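Local atomic coordinates of hypothetical aldose 1-epimerase (Klebsiella pneumoniae subsp. pneumoniae MGH 78578, PDB entry 3TY1), a protein that probably binds carbohydrate and is a putative aldose 1-epimerase of the galactose mutarotase-like superfamily. Residues T326-K330 with Q331-K335. Residues are numbered along the deposited sequence; the frame is centred on the assembly and turned at random.
Sequences TIERK and QKRVK
Glu328 and Arg333 clasp each other across a Schellman motif that ends helix 325-330. Lys332, at positive phi, turns the chain out of the helix: Arg333 N reaches back to Glu328 O (3.0 Å) and Lys332 N to Arg329 O, giving Glu328 O and Arg329 O donors. A long, flexible arginine suits the next position, since it can turn back to Glu328. Its CB and CD both lie against Glu328 OE1; a bend at chi3 (-70°) then turns the guanidinium side-on to the acid. Arg333 NE donates to Glu328 OE1 in a nearly straight bond (166°), and Arg333 NH2 to Glu328 OE2 at 2.9 Å. Both oxygens lie near the guanidinium plane, while the carboxylate is tilted 41° from it. Being buried, Glu328 needs such a partner, and Ser320 OG and Tyr321 N also bond to its OE1, probably favouring the charged form. Val334, a branched residue, lays CG2 against Glu328 CB (3.9 Å) and alongside Arg329 CG, just before the chain enters strand 335-337. Gln331 suits the helix end because its amide serves both ways: NE2 donates to Ile381 O, whereas Gln331 OE1 accepts from Arg333 NH2 at 2.7 Å, giving that nitrogen a second acceptor.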
# COMPACT_ATOMS: atom_id res chain seq x y z
N THR A 326 10.93 22.31 5.86
CA THR A 326 10.85 23.75 5.61
C THR A 326 11.71 24.55 6.60
O THR A 326 12.45 25.42 6.20
CB THR A 326 9.37 24.27 5.66
OG1 THR A 326 8.73 23.73 6.83
CG2 THR A 326 8.61 23.83 4.43
N ILE A 327 11.62 24.25 7.89
CA ILE A 327 12.42 24.93 8.93
C ILE A 327 13.89 24.54 8.84
O ILE A 327 14.77 25.41 8.88
CB ILE A 327 11.84 24.68 10.34
CG1 ILE A 327 10.59 25.55 10.51
CG2 ILE A 327 12.85 24.97 11.43
CD1 ILE A 327 9.59 25.04 11.51
N GLU A 328 14.15 23.25 8.64
CA GLU A 328 15.53 22.75 8.52
C GLU A 328 16.27 23.31 7.29
O GLU A 328 17.49 23.53 7.37
CB GLU A 328 15.58 21.22 8.55
CG GLU A 328 15.06 20.67 9.86
CD GLU A 328 15.89 21.06 11.06
OE1 GLU A 328 17.09 20.70 11.09
OE2 GLU A 328 15.36 21.75 11.97
N ARG A 329 15.56 23.58 6.21
CA ARG A 329 16.16 24.27 5.05
C ARG A 329 16.44 25.74 5.38
O ARG A 329 17.55 26.25 5.12
CB ARG A 329 15.23 24.24 3.84
CG ARG A 329 15.15 22.90 3.14
CD ARG A 329 13.91 22.88 2.29
NE ARG A 329 13.70 21.62 1.60
CZ ARG A 329 12.63 21.33 0.86
NH1 ARG A 329 11.63 22.21 0.68
NH2 ARG A 329 12.55 20.13 0.29
N LYS A 330 15.43 26.41 5.93
CA LYS A 330 15.49 27.84 6.27
C LYS A 330 16.67 28.08 7.20
O LYS A 330 17.46 28.95 6.96
CB LYS A 330 14.19 28.30 6.96
CG LYS A 330 13.96 29.81 7.05
CD LYS A 330 13.22 30.34 5.81
CE LYS A 330 12.91 31.84 5.90
NZ LYS A 330 14.15 32.63 6.05
N GLN A 331 16.82 27.24 8.22
CA GLN A 331 17.92 27.38 9.18
C GLN A 331 19.23 26.68 8.75
O GLN A 331 20.14 26.56 9.56
CB GLN A 331 17.47 26.99 10.59
CG GLN A 331 16.20 27.75 10.99
CD GLN A 331 15.88 27.65 12.46
OE1 GLN A 331 16.26 26.70 13.13
NE2 GLN A 331 15.18 28.65 12.96
N LYS A 332 19.32 26.25 7.48
CA LYS A 332 20.56 25.79 6.85
C LYS A 332 21.19 24.52 7.42
O LYS A 332 22.40 24.36 7.37
CB LYS A 332 21.63 26.91 6.83
CG LYS A 332 21.16 28.24 6.31
CD LYS A 332 20.65 28.17 4.89
CE LYS A 332 20.68 29.58 4.24
NZ LYS A 332 19.79 29.66 3.04
N ARG A 333 20.39 23.63 8.00
CA ARG A 333 20.91 22.35 8.49
C ARG A 333 20.77 21.20 7.47
O ARG A 333 21.42 20.17 7.65
CB ARG A 333 20.28 22.00 9.83
CG ARG A 333 20.76 22.88 10.97
CD ARG A 333 20.14 22.42 12.28
NE ARG A 333 18.70 22.72 12.33
CZ ARG A 333 18.18 23.87 12.74
NH1 ARG A 333 18.96 24.86 13.18
NH2 ARG A 333 16.87 24.05 12.73
N VAL A 334 19.97 21.39 6.41
CA VAL A 334 19.86 20.37 5.36
C VAL A 334 21.21 20.29 4.63
O VAL A 334 21.68 21.26 4.09
CB VAL A 334 18.71 20.66 4.39
CG1 VAL A 334 18.71 19.67 3.24
CG2 VAL A 334 17.40 20.60 5.15
N LYS A 335 21.83 19.11 4.64
CA LYS A 335 23.13 18.88 4.03
C LYS A 335 22.88 18.53 2.57
O LYS A 335 21.75 18.20 2.21
CB LYS A 335 23.84 17.71 4.77
CG LYS A 335 23.90 17.80 6.36
CD LYS A 335 24.52 19.14 6.86
CE LYS A 335 24.76 19.26 8.42
NZ LYS A 335 23.60 19.69 9.31